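Local coordinates for protein alpha-galactosidase (Lactobacillus brevis, PDB 3MI6) that probably hydrolyses terminal, non-reducing alpha-D-galactose residues from alpha-galactosides such as galactose oligosaccharides, galactomannans and galactolipids, as a family 36 glycoside hydrolase, at residues 193-198 and 216-221; 202-207 and 561-566; 253-258 and 507-512; 19-24 and 149-154. One frame throughout, in Å; residues are numbered along the deposited sequence.

Contact 1: residues 193-198 and 216-221; sequences LIQFSG and QSISSL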
loop_
_atom_site.group_PDB
_atom_site.type_symbol
_atom_site.label_atom_id
_atom_site.label_comp_id
_atom_site.label_asym_id
_atom_site.label_seq_id
_atom_site.Cartn_x
_atom_site.Cartn_y
_atom_site.Cartn_z
ATOM N N LEU D 193 -3.199 -11.240 9.133
ATOM C CA LEU D 193 -4.057 -12.419 9.253
ATOM C C LEU D 193 -4.272 -12.966 7.868
ATOM O O LEU D 193 -4.698 -12.236 6.973
ATOM C CB LEU D 193 -5.414 -12.044 9.860
ATOM C CG LEU D 193 -6.586 -13.010 9.692
ATOM C CD1 LEU D 193 -6.251 -14.346 10.288
ATOM C CD2 LEU D 193 -7.796 -12.423 10.343
ATOM N N ILE D 194 -3.980 -14.247 7.693
ATOM C CA ILE D 194 -4.138 -14.908 6.416
ATOM C C ILE D 194 -5.235 -15.956 6.567
ATOM O O ILE D 194 -5.133 -16.860 7.397
ATOM C CB ILE D 194 -2.827 -15.575 5.989
ATOM C CG1 ILE D 194 -1.719 -14.524 5.918
ATOM C CG2 ILE D 194 -2.980 -16.274 4.645
ATOM C CD1 ILE D 194 -0.329 -15.096 5.625
ATOM N N GLN D 195 -6.288 -15.830 5.762
ATOM C CA GLN D 195 -7.471 -16.677 5.884
ATOM C C GLN D 195 -7.734 -17.300 4.541
ATOM O O GLN D 195 -7.069 -16.985 3.563
ATOM C CB GLN D 195 -8.684 -15.858 6.311
ATOM C CG GLN D 195 -8.915 -14.697 5.379
ATOM C CD GLN D 195 -9.974 -13.760 5.872
ATOM O OE1 GLN D 195 -9.719 -12.901 6.716
ATOM N NE2 GLN D 195 -11.175 -13.897 5.331
ATOM N N PHE D 196 -8.707 -18.200 4.503
ATOM C CA PHE D 196 -9.037 -18.880 3.274
ATOM C C PHE D 196 -10.543 -18.913 3.079
ATOM O O PHE D 196 -11.245 -19.760 3.602
ATOM C CB PHE D 196 -8.344 -20.241 3.222
ATOM C CG PHE D 196 -6.860 -20.121 3.202
ATOM C CD1 PHE D 196 -6.176 -20.014 1.991
ATOM C CD2 PHE D 196 -6.146 -20.029 4.386
ATOM C CE1 PHE D 196 -4.799 -19.866 1.965
ATOM C CE2 PHE D 196 -4.782 -19.873 4.376
ATOM C CZ PHE D 196 -4.104 -19.797 3.165
ATOM N N SER D 197 -11.030 -17.944 2.329
ATOM C CA SER D 197 -12.442 -17.711 2.207
ATOM C C SER D 197 -12.875 -17.986 0.778
ATOM O O SER D 197 -12.066 -17.888 -0.148
ATOM C CB SER D 197 -12.708 -16.256 2.577
ATOM O OG SER D 197 -11.921 -15.907 3.711
ATOM N N GLY D 198 -14.139 -18.352 0.598
ATOM C CA GLY D 198 -14.696 -18.471 -0.728
ATOM C C GLY D 198 -16.136 -18.894 -0.709
ATOM O O GLY D 198 -16.970 -18.310 0.000
ATOM N N GLN D 216 -11.226 -9.492 14.479
ATOM C CA GLN D 216 -11.266 -10.013 13.118
ATOM C C GLN D 216 -11.305 -11.506 13.271
ATOM O O GLN D 216 -10.361 -12.131 13.795
ATOM C CB GLN D 216 -10.044 -9.630 12.295
ATOM C CG GLN D 216 -8.752 -9.764 13.037
ATOM C CD GLN D 216 -8.109 -8.425 13.299
ATOM O OE1 GLN D 216 -8.049 -7.951 14.448
ATOM N NE2 GLN D 216 -7.631 -7.785 12.223
ATOM N N SER D 217 -12.410 -12.081 12.828
ATOM C CA SER D 217 -12.596 -13.493 12.976
ATOM C C SER D 217 -13.197 -14.020 11.688
ATOM O O SER D 217 -13.667 -13.247 10.840
ATOM C CB SER D 217 -13.539 -13.739 14.153
ATOM O OG SER D 217 -14.795 -13.102 13.941
ATOM N N ILE D 218 -13.145 -15.337 11.533
ATOM C CA ILE D 218 -13.965 -16.024 10.557
ATOM C C ILE D 218 -14.607 -17.212 11.268
ATOM O O ILE D 218 -14.042 -17.754 12.194
ATOM C CB ILE D 218 -13.129 -16.513 9.369
ATOM C CG1 ILE D 218 -12.241 -17.689 9.788
ATOM C CG2 ILE D 218 -12.318 -15.383 8.802
ATOM C CD1 ILE D 218 -10.854 -17.612 9.217
ATOM N N SER D 219 -15.790 -17.615 10.827
ATOM C CA SER D 219 -16.560 -18.615 11.559
ATOM C C SER D 219 -17.521 -19.430 10.678
ATOM O O SER D 219 -17.688 -19.176 9.480
ATOM C CB SER D 219 -17.345 -17.938 12.702
ATOM O OG SER D 219 -18.229 -16.921 12.226
ATOM N N SER D 220 -18.164 -20.409 11.293
ATOM C CA SER D 220 -19.197 -21.157 10.606
ATOM C C SER D 220 -20.388 -21.409 11.535
ATOM O O SER D 220 -20.211 -21.795 12.698
ATOM C CB SER D 220 -18.613 -22.471 10.088
ATOM O OG SER D 220 -19.444 -23.040 9.102
ATOM N N LEU D 221 -21.595 -21.171 11.018
ATOM C CA LEU D 221 -22.838 -21.474 11.722
ATOM C C LEU D 221 -23.620 -22.511 10.981
ATOM O O LEU D 221 -24.825 -22.614 11.169
ATOM C CB LEU D 221 -23.713 -20.245 11.794
ATOM C CG LEU D 221 -23.076 -19.202 12.681
ATOM C CD1 LEU D 221 -23.747 -17.839 12.495
ATOM C CD2 LEU D 221 -23.153 -19.727 14.106
#

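Contact 2: residues 202-207 and 561-566; sequences RERHLY and FGTSYG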
loop_
_atom_site.group_PDB
_atom_site.type_symbol
_atom_site.label_atom_id
_atom_site.label_comp_id
_atom_site.label_asym_id
_atom_site.label_seq_id
_atom_site.Cartn_x
_atom_site.Cartn_y
_atom_site.Cartn_z
ATOM N N ARG D 202 -15.597 -22.253 -5.724
ATOM C CA ARG D 202 -14.424 -21.383 -5.594
ATOM C C ARG D 202 -13.877 -21.341 -4.162
ATOM O O ARG D 202 -13.665 -20.279 -3.608
ATOM C CB ARG D 202 -14.701 -19.959 -6.115
ATOM C CG ARG D 202 -16.149 -19.571 -6.126
ATOM C CD ARG D 202 -16.370 -18.141 -6.631
ATOM N NE ARG D 202 -16.216 -17.203 -5.524
ATOM C CZ ARG D 202 -17.146 -16.359 -5.080
ATOM N NH1 ARG D 202 -18.331 -16.276 -5.658
ATOM N NH2 ARG D 202 -16.859 -15.570 -4.052
ATOM N N GLU D 203 -13.636 -22.502 -3.578
ATOM C CA GLU D 203 -13.190 -22.578 -2.191
ATOM C C GLU D 203 -11.790 -22.008 -1.921
ATOM O O GLU D 203 -10.882 -22.081 -2.749
ATOM C CB GLU D 203 -13.230 -24.032 -1.684
ATOM C CG GLU D 203 -14.609 -24.679 -1.674
ATOM C CD GLU D 203 -14.990 -25.305 -3.008
ATOM O OE1 GLU D 203 -14.681 -24.707 -4.058
ATOM O OE2 GLU D 203 -15.601 -26.403 -2.994
ATOM N N ARG D 204 -11.632 -21.444 -0.736
ATOM C CA ARG D 204 -10.314 -21.245 -0.152
ATOM C C ARG D 204 -9.335 -20.342 -0.900
ATOM O O ARG D 204 -8.138 -20.591 -0.868
ATOM C CB ARG D 204 -9.671 -22.608 0.155
ATOM C CG ARG D 204 -10.292 -23.281 1.371
ATOM C CD ARG D 204 -9.656 -24.610 1.715
ATOM N NE ARG D 204 -9.912 -25.597 0.673
ATOM C CZ ARG D 204 -11.110 -26.130 0.422
ATOM N NH1 ARG D 204 -12.171 -25.756 1.141
ATOM N NH2 ARG D 204 -11.253 -27.024 -0.558
ATOM N N HIS D 205 -9.810 -19.276 -1.536
ATOM C CA HIS D 205 -8.875 -18.245 -2.017
ATOM C C HIS D 205 -8.207 -17.582 -0.802
ATOM O O HIS D 205 -8.841 -17.414 0.242
ATOM C CB HIS D 205 -9.591 -17.188 -2.867
ATOM C CG HIS D 205 -10.099 -17.705 -4.178
ATOM N ND1 HIS D 205 -10.247 -16.898 -5.289
ATOM C CD2 HIS D 205 -10.474 -18.952 -4.562
ATOM C CE1 HIS D 205 -10.704 -17.625 -6.297
ATOM N NE2 HIS D 205 -10.850 -18.873 -5.884
ATOM N N LEU D 206 -6.941 -17.193 -0.950
ATOM C CA LEU D 206 -6.167 -16.610 0.143
ATOM C C LEU D 206 -6.404 -15.092 0.296
ATOM O O LEU D 206 -6.422 -14.353 -0.681
ATOM C CB LEU D 206 -4.693 -16.908 -0.087
ATOM C CG LEU D 206 -3.673 -16.568 1.001
ATOM C CD1 LEU D 206 -2.484 -17.472 0.811
ATOM C CD2 LEU D 206 -3.225 -15.102 0.998
ATOM N N TYR D 207 -6.617 -14.641 1.526
ATOM C CA TYR D 207 -6.786 -13.216 1.803
ATOM C C TYR D 207 -5.795 -12.843 2.889
ATOM O O TYR D 207 -5.575 -13.604 3.827
ATOM C CB TYR D 207 -8.212 -12.877 2.235
ATOM C CG TYR D 207 -9.206 -13.003 1.134
ATOM C CD1 TYR D 207 -9.488 -11.926 0.299
ATOM C CD2 TYR D 207 -9.856 -14.209 0.890
ATOM C CE1 TYR D 207 -10.414 -12.041 -0.743
ATOM C CE2 TYR D 207 -10.780 -14.332 -0.156
ATOM C CZ TYR D 207 -11.051 -13.240 -0.962
ATOM O OH TYR D 207 -11.958 -13.355 -2.000
ATOM N N PHE D 561 -3.896 -24.076 -4.943
ATOM C CA PHE D 561 -2.853 -23.247 -4.386
ATOM C C PHE D 561 -3.229 -22.873 -2.957
ATOM O O PHE D 561 -2.436 -23.055 -2.039
ATOM C CB PHE D 561 -2.664 -21.991 -5.221
ATOM C CG PHE D 561 -1.296 -21.391 -5.095
ATOM C CD1 PHE D 561 -1.053 -20.387 -4.181
ATOM C CD2 PHE D 561 -0.252 -21.836 -5.894
ATOM C CE1 PHE D 561 0.199 -19.840 -4.078
ATOM C CE2 PHE D 561 0.988 -21.291 -5.783
ATOM C CZ PHE D 561 1.214 -20.294 -4.874
ATOM N N GLY D 562 -4.438 -22.353 -2.769
ATOM C CA GLY D 562 -4.890 -21.963 -1.448
ATOM C C GLY D 562 -4.994 -23.141 -0.490
ATOM O O GLY D 562 -4.540 -23.070 0.655
ATOM N N THR D 563 -5.580 -24.239 -0.949
ATOM C CA THR D 563 -5.725 -25.393 -0.081
ATOM C C THR D 563 -4.367 -25.866 0.467
ATOM O O THR D 563 -4.266 -26.236 1.643
ATOM C CB THR D 563 -6.505 -26.532 -0.780
ATOM O OG1 THR D 563 -7.799 -26.047 -1.161
ATOM C CG2 THR D 563 -6.674 -27.726 0.148
ATOM N N SER D 564 -3.324 -25.823 -0.363
ATOM C CA SER D 564 -1.994 -26.312 0.033
ATOM C C SER D 564 -1.369 -25.636 1.262
ATOM O O SER D 564 -0.534 -26.233 1.942
ATOM C CB SER D 564 -1.015 -26.257 -1.140
ATOM O OG SER D 564 -0.784 -24.921 -1.544
ATOM N N TYR D 565 -1.764 -24.401 1.550
ATOM C CA TYR D 565 -1.286 -23.730 2.755
ATOM C C TYR D 565 -1.673 -24.553 3.983
ATOM O O TYR D 565 -0.931 -24.636 4.969
ATOM C CB TYR D 565 -1.837 -22.306 2.846
ATOM C CG TYR D 565 -1.141 -21.345 1.910
ATOM C CD1 TYR D 565 -1.654 -21.071 0.642
ATOM C CD2 TYR D 565 0.051 -20.703 2.286
ATOM C CE1 TYR D 565 -0.985 -20.173 -0.243
ATOM C CE2 TYR D 565 0.716 -19.812 1.420
ATOM C CZ TYR D 565 0.197 -19.557 0.151
ATOM O OH TYR D 565 0.850 -18.680 -0.701
ATOM N N GLY D 566 -2.838 -25.190 3.911
ATOM C CA GLY D 566 -3.362 -25.911 5.042
ATOM C C GLY D 566 -3.343 -27.403 4.844
ATOM O O GLY D 566 -3.388 -28.157 5.816
#

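Contact 3: residues 253-258 and 507-512; sequences VYSGNF and GVYQLY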
loop_
_atom_site.group_PDB
_atom_site.type_symbol
_atom_site.label_atom_id
_atom_site.label_comp_id
_atom_site.label_asym_id
_atom_site.label_seq_id
_atom_site.Cartn_x
_atom_site.Cartn_y
_atom_site.Cartn_z
ATOM N N VAL D 253 -8.974 -29.952 14.508
ATOM C CA VAL D 253 -9.543 -31.232 14.104
ATOM C C VAL D 253 -11.024 -31.307 14.446
ATOM O O VAL D 253 -11.393 -31.921 15.420
ATOM C CB VAL D 253 -8.840 -32.396 14.747
ATOM C CG1 VAL D 253 -9.197 -33.663 13.988
ATOM C CG2 VAL D 253 -7.353 -32.153 14.750
ATOM N N TYR D 254 -11.855 -30.671 13.628
ATOM C CA TYR D 254 -13.286 -30.558 13.866
ATOM C C TYR D 254 -13.943 -30.289 12.524
ATOM O O TYR D 254 -13.291 -29.820 11.609
ATOM C CB TYR D 254 -13.561 -29.406 14.832
ATOM C CG TYR D 254 -14.956 -29.421 15.401
ATOM C CD1 TYR D 254 -15.431 -30.537 16.081
ATOM C CD2 TYR D 254 -15.801 -28.318 15.258
ATOM C CE1 TYR D 254 -16.708 -30.556 16.595
ATOM C CE2 TYR D 254 -17.081 -28.324 15.764
ATOM C CZ TYR D 254 -17.531 -29.445 16.436
ATOM O OH TYR D 254 -18.811 -29.472 16.937
ATOM N N SER D 255 -15.220 -30.596 12.377
ATOM C CA SER D 255 -15.842 -30.507 11.060
ATOM C C SER D 255 -17.175 -29.800 11.122
ATOM O O SER D 255 -17.911 -29.780 10.140
ATOM C CB SER D 255 -16.055 -31.904 10.465
ATOM O OG SER D 255 -14.931 -32.729 10.695
ATOM N N GLY D 256 -17.492 -29.247 12.286
ATOM C CA GLY D 256 -18.759 -28.581 12.502
ATOM C C GLY D 256 -18.530 -27.099 12.665
ATOM O O GLY D 256 -17.601 -26.550 12.068
ATOM N N ASN D 257 -19.365 -26.448 13.471
ATOM C CA ASN D 257 -19.258 -25.010 13.652
ATOM C C ASN D 257 -17.945 -24.605 14.283
ATOM O O ASN D 257 -17.600 -25.088 15.350
ATOM C CB ASN D 257 -20.400 -24.520 14.508
ATOM C CG ASN D 257 -21.710 -24.610 13.798
ATOM O OD1 ASN D 257 -21.748 -24.815 12.595
ATOM N ND2 ASN D 257 -22.801 -24.444 14.531
ATOM N N PHE D 258 -17.197 -23.723 13.631
ATOM C CA PHE D 258 -15.951 -23.266 14.236
ATOM C C PHE D 258 -15.841 -21.749 14.358
ATOM O O PHE D 258 -16.568 -21.004 13.700
ATOM C CB PHE D 258 -14.753 -23.819 13.473
ATOM C CG PHE D 258 -14.474 -23.105 12.195
ATOM C CD1 PHE D 258 -15.081 -23.503 11.019
ATOM C CD2 PHE D 258 -13.605 -22.039 12.160
ATOM C CE1 PHE D 258 -14.817 -22.858 9.827
ATOM C CE2 PHE D 258 -13.342 -21.396 10.972
ATOM C CZ PHE D 258 -13.954 -21.811 9.801
ATOM N N GLY D 507 -22.237 -37.555 15.872
ATOM C CA GLY D 507 -22.937 -38.591 15.136
ATOM C C GLY D 507 -22.249 -39.006 13.840
ATOM O O GLY D 507 -22.092 -40.217 13.560
ATOM N N VAL D 508 -21.850 -38.012 13.040
ATOM C CA VAL D 508 -21.136 -38.279 11.810
ATOM C C VAL D 508 -19.875 -39.045 12.185
ATOM O O VAL D 508 -19.600 -40.093 11.610
ATOM C CB VAL D 508 -20.860 -36.976 10.979
ATOM C CG1 VAL D 508 -19.744 -37.168 9.923
ATOM C CG2 VAL D 508 -22.126 -36.512 10.302
ATOM N N TYR D 509 -19.130 -38.576 13.178
ATOM C CA TYR D 509 -17.932 -39.315 13.560
ATOM C C TYR D 509 -18.276 -40.745 13.970
ATOM O O TYR D 509 -17.622 -41.700 13.546
ATOM C CB TYR D 509 -17.152 -38.613 14.665
ATOM C CG TYR D 509 -16.594 -37.288 14.238
ATOM C CD1 TYR D 509 -16.223 -37.070 12.923
ATOM C CD2 TYR D 509 -16.437 -36.259 15.140
ATOM C CE1 TYR D 509 -15.705 -35.868 12.512
ATOM C CE2 TYR D 509 -15.926 -35.034 14.735
ATOM C CZ TYR D 509 -15.560 -34.848 13.412
ATOM O OH TYR D 509 -15.042 -33.635 12.996
ATOM N N GLN D 510 -19.310 -40.892 14.788
ATOM C CA GLN D 510 -19.812 -42.218 15.135
ATOM C C GLN D 510 -19.901 -43.098 13.889
ATOM O O GLN D 510 -19.413 -44.225 13.872
ATOM C CB GLN D 510 -21.192 -42.116 15.810
ATOM C CG GLN D 510 -21.169 -42.029 17.339
ATOM C CD GLN D 510 -20.348 -43.150 17.956
ATOM O OE1 GLN D 510 -20.799 -44.316 18.025
ATOM N NE2 GLN D 510 -19.125 -42.814 18.394
ATOM N N LEU D 511 -20.519 -42.575 12.838
ATOM C CA LEU D 511 -20.753 -43.380 11.647
ATOM C C LEU D 511 -19.452 -43.715 10.926
ATOM O O LEU D 511 -19.271 -44.832 10.439
ATOM C CB LEU D 511 -21.701 -42.668 10.689
ATOM C CG LEU D 511 -22.711 -43.549 9.956
ATOM C CD1 LEU D 511 -23.176 -42.833 8.716
ATOM C CD2 LEU D 511 -22.139 -44.902 9.595
ATOM N N TYR D 512 -18.552 -42.745 10.847
ATOM C CA TYR D 512 -17.291 -42.957 10.161
ATOM C C TYR D 512 -16.464 -43.866 11.017
ATOM O O TYR D 512 -15.665 -44.652 10.517
ATOM C CB TYR D 512 -16.533 -41.640 10.001
ATOM C CG TYR D 512 -16.636 -40.987 8.648
ATOM C CD1 TYR D 512 -17.369 -39.827 8.475
ATOM C CD2 TYR D 512 -15.978 -41.520 7.549
ATOM C CE1 TYR D 512 -17.460 -39.219 7.237
ATOM C CE2 TYR D 512 -16.055 -40.929 6.314
ATOM C CZ TYR D 512 -16.794 -39.775 6.156
ATOM O OH TYR D 512 -16.870 -39.177 4.910
#

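Contact 4: residues 19-24 and 149-154; sequences TSYIFQ and LNYSIF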
loop_
_atom_site.group_PDB
_atom_site.type_symbol
_atom_site.label_atom_id
_atom_site.label_comp_id
_atom_site.label_asym_id
_atom_site.label_seq_id
_atom_site.Cartn_x
_atom_site.Cartn_y
_atom_site.Cartn_z
ATOM N N THR D 19 10.987 -24.544 18.253
ATOM C CA THR D 19 10.137 -23.590 18.958
ATOM C C THR D 19 10.090 -23.760 20.488
ATOM O O THR D 19 10.451 -24.811 21.030
ATOM C CB THR D 19 8.711 -23.536 18.331
ATOM O OG1 THR D 19 7.881 -24.583 18.842
ATOM C CG2 THR D 19 8.799 -23.680 16.822
ATOM N N SER D 20 9.650 -22.708 21.172
ATOM C CA SER D 20 9.435 -22.753 22.612
ATOM C C SER D 20 8.110 -22.118 22.966
ATOM O O SER D 20 7.915 -20.927 22.769
ATOM C CB SER D 20 10.544 -22.005 23.369
ATOM O OG SER D 20 11.791 -22.671 23.265
ATOM N N TYR D 21 7.201 -22.920 23.495
ATOM C CA TYR D 21 5.957 -22.434 24.067
ATOM C C TYR D 21 6.168 -22.497 25.582
ATOM O O TYR D 21 6.470 -23.556 26.121
ATOM C CB TYR D 21 4.834 -23.373 23.631
ATOM C CG TYR D 21 3.406 -22.909 23.878
ATOM C CD1 TYR D 21 2.866 -22.897 25.155
ATOM C CD2 TYR D 21 2.582 -22.543 22.818
ATOM C CE1 TYR D 21 1.568 -22.500 25.376
ATOM C CE2 TYR D 21 1.281 -22.153 23.024
ATOM C CZ TYR D 21 0.774 -22.135 24.305
ATOM O OH TYR D 21 -0.525 -21.736 24.516
ATOM N N ILE D 22 6.048 -21.365 26.264
ATOM C CA ILE D 22 6.308 -21.308 27.691
ATOM C C ILE D 22 5.157 -20.629 28.432
ATOM O O ILE D 22 4.732 -19.529 28.052
ATOM C CB ILE D 22 7.575 -20.492 27.997
ATOM C CG1 ILE D 22 8.757 -20.958 27.148
ATOM C CG2 ILE D 22 7.916 -20.549 29.474
ATOM C CD1 ILE D 22 9.949 -19.973 27.186
ATOM N N PHE D 23 4.662 -21.270 29.493
ATOM C CA PHE D 23 3.730 -20.605 30.403
ATOM C C PHE D 23 4.014 -20.893 31.874
ATOM O O PHE D 23 4.812 -21.770 32.194
ATOM C CB PHE D 23 2.270 -20.917 30.056
ATOM C CG PHE D 23 1.890 -22.373 30.183
ATOM C CD1 PHE D 23 2.208 -23.277 29.183
ATOM C CD2 PHE D 23 1.172 -22.823 31.285
ATOM C CE1 PHE D 23 1.840 -24.600 29.280
ATOM C CE2 PHE D 23 0.799 -24.162 31.393
ATOM C CZ PHE D 23 1.133 -25.049 30.388
ATOM N N GLN D 24 3.342 -20.157 32.757
ATOM C CA GLN D 24 3.612 -20.215 34.187
ATOM C C GLN D 24 2.343 -20.088 35.026
ATOM O O GLN D 24 1.472 -19.265 34.735
ATOM C CB GLN D 24 4.588 -19.105 34.572
ATOM C CG GLN D 24 5.077 -19.167 36.006
ATOM C CD GLN D 24 6.094 -18.069 36.327
ATOM O OE1 GLN D 24 6.005 -16.943 35.818
ATOM N NE2 GLN D 24 7.061 -18.393 37.186
ATOM N N LEU D 149 -6.284 -28.836 30.955
ATOM C CA LEU D 149 -5.653 -28.217 29.790
ATOM C C LEU D 149 -4.579 -29.149 29.216
ATOM O O LEU D 149 -3.585 -29.461 29.867
ATOM C CB LEU D 149 -5.049 -26.854 30.139
ATOM C CG LEU D 149 -6.046 -25.740 30.445
ATOM C CD1 LEU D 149 -5.389 -24.367 30.445
ATOM C CD2 LEU D 149 -7.154 -25.770 29.433
ATOM N N ASN D 150 -4.789 -29.596 27.989
ATOM C CA ASN D 150 -3.870 -30.527 27.373
ATOM C C ASN D 150 -2.941 -29.850 26.384
ATOM O O ASN D 150 -3.293 -28.846 25.743
ATOM C CB ASN D 150 -4.657 -31.638 26.701
ATOM C CG ASN D 150 -5.728 -32.199 27.605
ATOM O OD1 ASN D 150 -5.442 -32.659 28.701
ATOM N ND2 ASN D 150 -6.970 -32.145 27.157
ATOM N N TYR D 151 -1.743 -30.410 26.286
ATOM C CA TYR D 151 -0.676 -29.864 25.477
ATOM C C TYR D 151 0.168 -31.050 25.098
ATOM O O TYR D 151 0.884 -31.576 25.935
ATOM C CB TYR D 151 0.207 -28.958 26.321
ATOM C CG TYR D 151 -0.412 -27.675 26.834
ATOM C CD1 TYR D 151 -1.081 -27.635 28.052
ATOM C CD2 TYR D 151 -0.278 -26.485 26.128
ATOM C CE1 TYR D 151 -1.627 -26.446 28.539
ATOM C CE2 TYR D 151 -0.823 -25.301 26.596
ATOM C CZ TYR D 151 -1.488 -25.279 27.803
ATOM O OH TYR D 151 -2.020 -24.094 28.263
ATOM N N SER D 152 0.093 -31.495 23.856
ATOM C CA SER D 152 1.016 -32.521 23.387
ATOM C C SER D 152 2.086 -31.935 22.465
ATOM O O SER D 152 1.772 -31.328 21.447
ATOM C CB SER D 152 0.255 -33.619 22.668
ATOM O OG SER D 152 -0.862 -34.002 23.435
ATOM N N ILE D 153 3.348 -32.109 22.846
ATOM C CA ILE D 153 4.477 -31.728 22.014
ATOM C C ILE D 153 4.765 -32.776 20.942
ATOM O O ILE D 153 4.783 -33.969 21.215
ATOM C CB ILE D 153 5.743 -31.510 22.867
ATOM C CG1 ILE D 153 5.780 -30.082 23.395
ATOM C CG2 ILE D 153 7.012 -31.712 22.060
ATOM C CD1 ILE D 153 7.192 -29.573 23.568
ATOM N N PHE D 154 4.978 -32.320 19.715
ATOM C CA PHE D 154 5.428 -33.186 18.626
ATOM C C PHE D 154 6.687 -32.582 18.023
ATOM O O PHE D 154 6.662 -32.046 16.922
ATOM C CB PHE D 154 4.351 -33.288 17.565
ATOM C CG PHE D 154 3.273 -34.272 17.884
ATOM C CD1 PHE D 154 2.179 -33.896 18.600
ATOM C CD2 PHE D 154 3.349 -35.566 17.433
ATOM C CE1 PHE D 154 1.198 -34.786 18.868
ATOM C CE2 PHE D 154 2.360 -36.458 17.701
ATOM C CZ PHE D 154 1.285 -36.069 18.420
#

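Contact 1: residues 193-198 and 216-221
Q195 NE2, whose amide packs against I218, is gripped twice. Within its own strand it donates to S197 OG at 2.7 Å (N-H...O angle 167°), and its other bond goes to the carbonyl oxygen of P213 of the second subunit. Because Q195 OE1 is bonded to R212 of that same subunit, both ends of the amide are held, which fixes its rotation; S197 OG deviates from the amide plane by just 7°.

I218 covers a face of this restrained amide: its CG2 lies 3.9 Å from Q195 NE2 and at nearly the same distance from CD and OE1. The other branch reaches back toward the main chain, with I218 CD1 4.0 Å from Q195 CB. Two residues back on each strand, L193 CD2 meets Q216 CG at 3.9 Å, the two side chains pointing opposite ways as they run alongside. L193 reaches Q216 with CG swung anti to the backbone N (chi1 162°).

The CA atoms of Q195 and I218 are 8.0 Å apart, too far for ladder pairing. Strands 192-197 and 214-219 belong to different antiparallel sheets, and alternate residues interlock face to face, as expected of the beta-supersandwich of the family 36 N-terminal domain.

Contact 2: residues 202-207 and 561-566
The polar part of the contact is one hydrogen bond, from R204 NE to T563 OG1, 2.8 Å long with an N-H...O angle of 166°. It meets the guanidinium at its edge, the hydroxyl oxygen sitting 9° out of the plane. A bend at chi3 turns NE to the helix, while T563 OG1 is also bonded to I559 O one turn earlier. The remaining nitrogens of R204 go to backbone carbonyls, NH1 to G531 O and NH2 weakly to T547 O, and the group makes a cation-pi contact with F534.

Weaker backbone contact comes from G562, whose CA-H points at R204 O (CA to O 3.6 Å, angle at H 160°). The lack of a side chain at G562 permits this approach, since a CB would run into that oxygen.

The apolar part is a CH-pi contact: L206 CD1 stands 3.6 Å from the centroid of the Y565 ring, over one face, with the leucine crossing the tyrosine at about a right angle.

Replacing R204 with a leucine would probably leave the G531 carbonyl and T563 without their donor and open a gap beside F534. Spread over a hydroxyl, two carbonyls and a ring, the buried guanidinium probably has its charge partly compensated while it ties the N-terminal domain to the barrel, with the R204 side chain about 10 Å from that of D549, the predicted proton donor.

Contact 3: residues 253-258 and 507-512
S255 lies in an irregular loop with its CA 9.4 Å from that of Y509, a residue of a regular helical turn whose backbone bonds run from L511 N to G507 O and from Y512 N to V508 O; the long Y509 side chain spans the separation.

Its hydroxyl ends at the loop, where Y509 OH and S255 OG form a hydrogen bond modelled at 2.5 Å, a length not to be over-read at this resolution. The serine oxygen lies at the edge of the tyrosine ring and near its plane, so the approach is along the phenol end and not over a face. S255 presents OG with chi1 at -42°, anti to its carbonyl carbon. The same phenol oxygen rests against the loop backbone, Y509 OH being 3.6 Å from Y254 C. S255 N is also close, yet the angle is too poor for a bond.

S255 OG has a second hydrogen-bond partner in D535 OD1, which helps to position it. On the same helix, Y512 stacks on W478, a predicted substrate-binding residue.

The loop links strands 247-252 and 258-264 of the beta-sandwich domain, and helix 500-518 follows barrel strand 475-478: a domain interface resting on an outer helix of a TIM barrel.

Contact 4: residues 19-24 and 149-154
Y151 meets F23 in an offset stack, with centroids 4.7 Å apart and planes at 23°. The closest atoms are F23 CZ and Y151 CE1 at 3.6 Å, and the displacement carries the Y151 hydroxyl over the rim of the phenylalanine face. Y21 completes the aromatic cluster: its ring is turned 60° from that of Y151, and Y21 CE1 lies 3.9 Å from Y151 CE2. The Y21 side chain as a whole comes in across that of Y151.

Torsions account for the convergence. F23 holds CG between its backbone N and carbonyl carbon (chi1 63°), while Y21 extends with CG anti to the N, so that two residues on the same strand face reach one ring.

Farther out, E76 OE2 is hydrogen-bonded to both phenol oxygens, Y21 OH and Y151 OH, and K162 NZ bonds Y21 OH too. An alanine in place of Y151 is likely to cost F23 its stacking partner and E76 one of its two hydroxyls.

F23 also packs on L134 and V136 of strand 132-140. Strand 19-25 runs between 11-15 and 31-36 in a small antiparallel sheet, packed here against strand 146-154, which lies between 132-140 and 159-167 in the large one.

In the fold
From the N terminus, contact 4 closes first, bringing the small N-terminal sheet onto the large antiparallel sheet. Contact 1 follows in series, its short loop joining that large sheet to the sheet that holds strand 214-219. Contact 2 opens at 202-207, before contact 1 has closed, so the two cross; its partner 561-566 comes over 350 residues later, on a barrel helix. Contact 3 opens and closes within that long span and makes a second tie between sandwich and barrel. Contacts 1 and 2 meet directly through the Q195 N to Y207 O pairing of adjacent strands, contacts 1 and 3 through S220 and F258. Contact 4 stands apart, its centre about 25 Å from that of contact 1.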